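Local coordinates for D-2-hydroxyacid dehydrogensase protein (Ketogulonicigenium vulgare, PDB 4LSW), which probably catalyses the NAD(P)-dependent interconversion of D-2-hydroxyacids and the matching 2-oxoacids, at residues A[231-244]-A[257-270]. Numbering follows the deposited sequence.
Sequences NISRASNIDEEALI and LDVFEGEPNFDPRF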
loop_
_atom_site.group_PDB
_atom_site.type_symbol
_atom_site.label_atom_id
_atom_site.label_comp_id
_atom_site.label_asym_id
_atom_site.label_seq_id
_atom_site.Cartn_x
_atom_site.Cartn_y
_atom_site.Cartn_z
ATOM N N ASN A 231 -2.415 10.410 -2.407
ATOM C CA ASN A 231 -1.654 9.210 -2.682
ATOM C C ASN A 231 -1.720 8.166 -1.584
ATOM O O ASN A 231 -1.309 8.431 -0.443
ATOM C CB ASN A 231 -0.190 9.509 -2.995
ATOM C CG ASN A 231 0.519 8.293 -3.497
ATOM O OD1 ASN A 231 -0.114 7.348 -3.978
ATOM N ND2 ASN A 231 1.841 8.278 -3.366
ATOM N N ILE A 232 -2.239 6.987 -1.940
ATOM C CA ILE A 232 -2.296 5.838 -1.017
ATOM C C ILE A 232 -1.633 4.589 -1.614
ATOM O O ILE A 232 -1.795 3.478 -1.096
ATOM C CB ILE A 232 -3.751 5.514 -0.597
ATOM C CG1 ILE A 232 -4.644 5.368 -1.837
ATOM C CG2 ILE A 232 -4.287 6.587 0.341
ATOM C CD1 ILE A 232 -6.105 5.073 -1.523
ATOM N N SER A 233 -0.870 4.777 -2.694
ATOM C CA SER A 233 -0.139 3.693 -3.361
ATOM C C SER A 233 1.342 4.049 -3.407
ATOM O O SER A 233 1.723 5.061 -2.868
ATOM C CB SER A 233 -0.673 3.484 -4.778
ATOM O OG SER A 233 -0.442 4.636 -5.574
ATOM N N ARG A 234 2.169 3.252 -4.074
ATOM C CA ARG A 234 3.623 3.376 -3.890
ATOM C C ARG A 234 4.219 4.765 -4.155
ATOM O O ARG A 234 3.729 5.524 -4.998
ATOM C CB ARG A 234 4.356 2.317 -4.708
ATOM C CG ARG A 234 4.093 2.402 -6.193
ATOM C CD ARG A 234 4.768 1.256 -6.928
ATOM N NE ARG A 234 4.255 -0.046 -6.510
ATOM C CZ ARG A 234 4.581 -1.200 -7.087
ATOM N NH1 ARG A 234 5.419 -1.215 -8.114
ATOM N NH2 ARG A 234 4.065 -2.342 -6.647
ATOM N N ALA A 235 5.287 5.085 -3.431
ATOM C CA ALA A 235 5.922 6.391 -3.540
ATOM C C ALA A 235 6.589 6.599 -4.896
ATOM O O ALA A 235 6.632 7.723 -5.394
ATOM C CB ALA A 235 6.935 6.587 -2.416
ATOM N N SER A 236 7.095 5.518 -5.489
ATOM C CA SER A 236 7.892 5.603 -6.721
ATOM C C SER A 236 7.133 6.167 -7.923
ATOM O O SER A 236 7.737 6.601 -8.909
ATOM C CB SER A 236 8.488 4.237 -7.083
ATOM O OG SER A 236 7.479 3.264 -7.294
ATOM N N ASN A 237 5.809 6.168 -7.845
ATOM C CA ASN A 237 5.010 6.641 -8.966
ATOM C C ASN A 237 4.736 8.136 -8.956
ATOM O O ASN A 237 4.078 8.658 -9.862
ATOM C CB ASN A 237 3.713 5.855 -9.066
ATOM C CG ASN A 237 3.907 4.523 -9.748
ATOM O OD1 ASN A 237 4.783 4.375 -10.607
ATOM N ND2 ASN A 237 3.100 3.546 -9.376
ATOM N N ILE A 238 5.256 8.825 -7.945
ATOM C CA ILE A 238 5.190 10.284 -7.905
ATOM C C ILE A 238 6.589 10.899 -7.830
ATOM O O ILE A 238 7.436 10.461 -7.046
ATOM C CB ILE A 238 4.324 10.777 -6.741
ATOM C CG1 ILE A 238 2.907 10.212 -6.882
ATOM C CG2 ILE A 238 4.280 12.300 -6.697
ATOM C CD1 ILE A 238 1.966 10.643 -5.786
ATOM N N ASP A 239 6.822 11.905 -8.669
ATOM C CA ASP A 239 8.052 12.685 -8.615
ATOM C C ASP A 239 7.935 13.645 -7.427
ATOM O O ASP A 239 7.275 14.685 -7.517
ATOM C CB ASP A 239 8.230 13.458 -9.929
ATOM C CG ASP A 239 9.540 14.240 -9.998
ATOM O OD1 ASP A 239 10.111 14.586 -8.950
ATOM O OD2 ASP A 239 9.981 14.519 -11.133
ATOM N N GLU A 240 8.566 13.300 -6.309
ATOM C CA GLU A 240 8.460 14.114 -5.095
ATOM C C GLU A 240 9.088 15.502 -5.211
ATOM O O GLU A 240 8.594 16.456 -4.617
ATOM C CB GLU A 240 9.017 13.379 -3.865
ATOM C CG GLU A 240 8.192 12.160 -3.454
ATOM C CD GLU A 240 8.535 11.642 -2.068
ATOM O OE1 GLU A 240 9.428 12.208 -1.396
ATOM O OE2 GLU A 240 7.894 10.660 -1.646
ATOM N N GLU A 241 10.179 15.616 -5.967
ATOM C CA GLU A 241 10.773 16.928 -6.207
ATOM C C GLU A 241 9.828 17.836 -6.985
ATOM O O GLU A 241 9.669 19.014 -6.655
ATOM C CB GLU A 241 12.095 16.786 -6.961
ATOM C CG GLU A 241 13.235 16.216 -6.121
ATOM C CD GLU A 241 13.674 17.131 -4.980
ATOM O OE1 GLU A 241 13.366 18.340 -5.002
ATOM O OE2 GLU A 241 14.333 16.625 -4.056
ATOM N N ALA A 242 9.177 17.272 -8.001
ATOM C CA ALA A 242 8.188 18.021 -8.768
ATOM C C ALA A 242 6.981 18.358 -7.894
ATOM O O ALA A 242 6.407 19.440 -8.027
ATOM C CB ALA A 242 7.749 17.247 -9.979
ATOM N N LEU A 243 6.603 17.425 -7.018
ATOM C CA LEU A 243 5.438 17.611 -6.160
ATOM C C LEU A 243 5.693 18.723 -5.145
ATOM O O LEU A 243 4.873 19.627 -4.967
ATOM C CB LEU A 243 5.093 16.299 -5.450
ATOM C CG LEU A 243 3.937 16.339 -4.440
ATOM C CD1 LEU A 243 2.695 16.885 -5.105
ATOM C CD2 LEU A 243 3.678 14.952 -3.889
ATOM N N ILE A 244 6.863 18.683 -4.509
ATOM C CA ILE A 244 7.202 19.689 -3.519
ATOM C C ILE A 244 7.289 21.089 -4.133
ATOM O O ILE A 244 6.741 22.043 -3.593
ATOM C CB ILE A 244 8.503 19.310 -2.787
ATOM C CG1 ILE A 244 8.239 18.085 -1.906
ATOM C CG2 ILE A 244 8.986 20.458 -1.929
ATOM C CD1 ILE A 244 9.490 17.395 -1.404
ATOM N N LEU A 257 -1.018 12.618 1.658
ATOM C CA LEU A 257 -0.081 11.545 1.352
ATOM C C LEU A 257 0.019 10.551 2.496
ATOM O O LEU A 257 0.193 10.956 3.648
ATOM C CB LEU A 257 1.303 12.146 1.080
ATOM C CG LEU A 257 1.385 13.238 0.005
ATOM C CD1 LEU A 257 2.796 13.814 -0.031
ATOM C CD2 LEU A 257 1.026 12.710 -1.368
ATOM N N ASP A 258 -0.109 9.265 2.169
ATOM C CA ASP A 258 0.020 8.189 3.138
ATOM C C ASP A 258 1.312 7.416 2.875
ATOM O O ASP A 258 1.657 6.521 3.624
ATOM C CB ASP A 258 -1.214 7.262 3.081
ATOM C CG ASP A 258 -1.239 6.210 4.205
ATOM O OD1 ASP A 258 -1.168 6.591 5.400
ATOM O OD2 ASP A 258 -1.338 5.006 3.860
ATOM N N VAL A 259 2.039 7.767 1.820
ATOM C CA VAL A 259 3.259 7.038 1.506
ATOM C C VAL A 259 4.314 8.020 1.014
ATOM O O VAL A 259 3.987 9.032 0.383
ATOM C CB VAL A 259 2.993 6.001 0.433
ATOM C CG1 VAL A 259 2.556 6.699 -0.792
ATOM C CG2 VAL A 259 4.224 5.132 0.168
ATOM N N PHE A 260 5.574 7.736 1.336
ATOM C CA PHE A 260 6.666 8.661 1.035
ATOM C C PHE A 260 7.941 7.896 0.700
ATOM O O PHE A 260 8.177 6.814 1.229
ATOM C CB PHE A 260 6.978 9.547 2.243
ATOM C CG PHE A 260 5.788 10.257 2.832
ATOM C CD1 PHE A 260 4.949 9.607 3.730
ATOM C CD2 PHE A 260 5.541 11.587 2.533
ATOM C CE1 PHE A 260 3.863 10.271 4.284
ATOM C CE2 PHE A 260 4.464 12.259 3.087
ATOM C CZ PHE A 260 3.620 11.590 3.972
ATOM N N GLU A 261 8.771 8.468 -0.171
ATOM C CA GLU A 261 10.094 7.906 -0.417
ATOM C C GLU A 261 10.889 7.929 0.882
ATOM O O GLU A 261 10.908 8.940 1.588
ATOM C CB GLU A 261 10.835 8.704 -1.497
ATOM C CG GLU A 261 10.308 8.509 -2.914
ATOM C CD GLU A 261 10.628 7.150 -3.514
ATOM O OE1 GLU A 261 11.370 6.353 -2.897
ATOM O OE2 GLU A 261 10.129 6.873 -4.623
ATOM N N GLY A 262 11.514 6.801 1.213
ATOM C CA GLY A 262 12.342 6.718 2.403
ATOM C C GLY A 262 11.616 6.751 3.742
ATOM O O GLY A 262 12.244 6.952 4.783
ATOM N N GLU A 263 10.300 6.556 3.718
ATOM C CA GLU A 263 9.509 6.500 4.944
ATOM C C GLU A 263 10.072 5.455 5.901
ATOM O O GLU A 263 10.609 4.435 5.466
ATOM C CB GLU A 263 8.042 6.184 4.622
ATOM C CG GLU A 263 7.836 4.820 3.998
ATOM C CD GLU A 263 6.395 4.554 3.624
ATOM O OE1 GLU A 263 5.657 5.529 3.380
ATOM O OE2 GLU A 263 6.016 3.368 3.573
ATOM N N PRO A 264 9.942 5.697 7.213
ATOM C CA PRO A 264 9.253 6.802 7.894
ATOM C C PRO A 264 10.054 8.104 7.912
ATOM O O PRO A 264 9.565 9.114 8.425
ATOM C CB PRO A 264 9.111 6.271 9.326
ATOM C CG PRO A 264 10.346 5.446 9.499
ATOM C CD PRO A 264 10.538 4.753 8.177
ATOM N N ASN A 265 11.268 8.072 7.375
ATOM C CA ASN A 265 12.089 9.266 7.294
ATOM C C ASN A 265 11.754 10.027 6.026
ATOM O O ASN A 265 12.571 10.111 5.104
ATOM C CB ASN A 265 13.576 8.905 7.319
ATOM C CG ASN A 265 13.980 8.187 8.593
ATOM O OD1 ASN A 265 14.354 7.015 8.562
ATOM N ND2 ASN A 265 13.905 8.884 9.718
ATOM N N PHE A 266 10.536 10.563 5.985
ATOM C CA PHE A 266 10.046 11.265 4.808
ATOM C C PHE A 266 10.711 12.636 4.670
ATOM O O PHE A 266 11.234 13.181 5.642
ATOM C CB PHE A 266 8.510 11.355 4.828
ATOM C CG PHE A 266 7.958 12.242 5.906
ATOM C CD1 PHE A 266 7.760 13.593 5.674
ATOM C CD2 PHE A 266 7.608 11.719 7.147
ATOM C CE1 PHE A 266 7.252 14.417 6.652
ATOM C CE2 PHE A 266 7.095 12.536 8.131
ATOM C CZ PHE A 266 6.911 13.884 7.887
ATOM N N ASP A 267 10.708 13.163 3.449
ATOM C CA ASP A 267 11.314 14.459 3.153
ATOM C C ASP A 267 10.796 15.554 4.088
ATOM O O ASP A 267 9.601 15.836 4.121
ATOM C CB ASP A 267 11.018 14.824 1.698
ATOM C CG ASP A 267 12.029 15.786 1.119
ATOM O OD1 ASP A 267 12.207 16.875 1.693
ATOM O OD2 ASP A 267 12.631 15.436 0.086
ATOM N N PRO A 268 11.702 16.175 4.868
ATOM C CA PRO A 268 11.310 17.196 5.851
ATOM C C PRO A 268 10.503 18.341 5.242
ATOM O O PRO A 268 9.701 18.967 5.933
ATOM C CB PRO A 268 12.653 17.733 6.352
ATOM C CG PRO A 268 13.621 16.621 6.115
ATOM C CD PRO A 268 13.154 15.917 4.879
ATOM N N ARG A 269 10.711 18.607 3.958
ATOM C CA ARG A 269 10.039 19.720 3.302
ATOM C C ARG A 269 8.516 19.561 3.246
ATOM O O ARG A 269 7.788 20.553 3.157
ATOM C CB ARG A 269 10.609 19.931 1.904
ATOM C CG ARG A 269 11.973 20.598 1.907
ATOM C CD ARG A 269 12.548 20.607 0.510
ATOM N NE ARG A 269 12.708 19.249 0.001
ATOM C CZ ARG A 269 13.038 18.955 -1.251
ATOM N NH1 ARG A 269 13.247 19.935 -2.129
ATOM N NH2 ARG A 269 13.169 17.693 -1.636
ATOM N N PHE A 270 8.038 18.321 3.313
ATOM C CA PHE A 270 6.601 18.078 3.356
ATOM C C PHE A 270 5.988 18.675 4.617
ATOM O O PHE A 270 4.803 19.004 4.648
ATOM C CB PHE A 270 6.302 16.575 3.283
ATOM C CG PHE A 270 6.389 16.004 1.901
ATOM C CD1 PHE A 270 5.587 16.503 0.881
ATOM C CD2 PHE A 270 7.250 14.952 1.625
ATOM C CE1 PHE A 270 5.661 15.974 -0.399
ATOM C CE2 PHE A 270 7.329 14.416 0.351
ATOM C CZ PHE A 270 6.528 14.929 -0.665
HETATM O O HOH W 1 -1.039 3.405 1.760
HETATM O O HOH W 2 9.422 8.891 -6.165
HETATM O O HOH W 3 9.668 11.530 1.236
HETATM O O HOH W 4 11.877 13.268 -1.649
#
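I244 and F270 show how a branched side chain from one helix fills a hollow made by a ring and a salt bridge. Methylene CG1 of I244 lies over one face of the F270 ring, a CH-pi contact 4.0 Å from the centroid, while CD1 continues across to lie over a face of the R269 guanidinium. L243 completes the apolar patch, its CD2 pointing tip to tip at L257 CD1 (4.1 Å) and meeting the ring edge at F270 CE1. The guanidinium roofing I244 is held flat from two directions. R269 takes E241 end-on, R269 NH2 to E241 OE2 at 2.9 Å and R269 NH1 to E241 OE1 at 3.3 Å, and takes D267 side-on through NE and NH2, all four acceptors close to its plane. A leucine in place of R269 would probably leave the nearby E241 and D267 carboxylates without their shared cation and uncover I244 CD1. Farther along, E240 is extended beyond CG (chi2 -166°), which carries its carboxylate between E261 and the F270 edge. There E240 OE2 accepts a nearly straight bond from E261 N (2.8 Å, 175°), while two waters link E240 OE1 to D267. A smaller bump follows: the A235 methyl, CB, sits against the F260-E261 peptide, 3.5 Å from E261 N, and touches V259 CG2. Where the strands end, D258 N bonds to N231 O at 3.0 Å, and the D258 carboxylate accepts from the backbone N of H282 and A283. Neighbouring parallel strands 228-231 and 254-257, joined through helix 240-249, form the right-handed beta-alpha-beta crossover typical of the Rossmann-type NAD-binding domain.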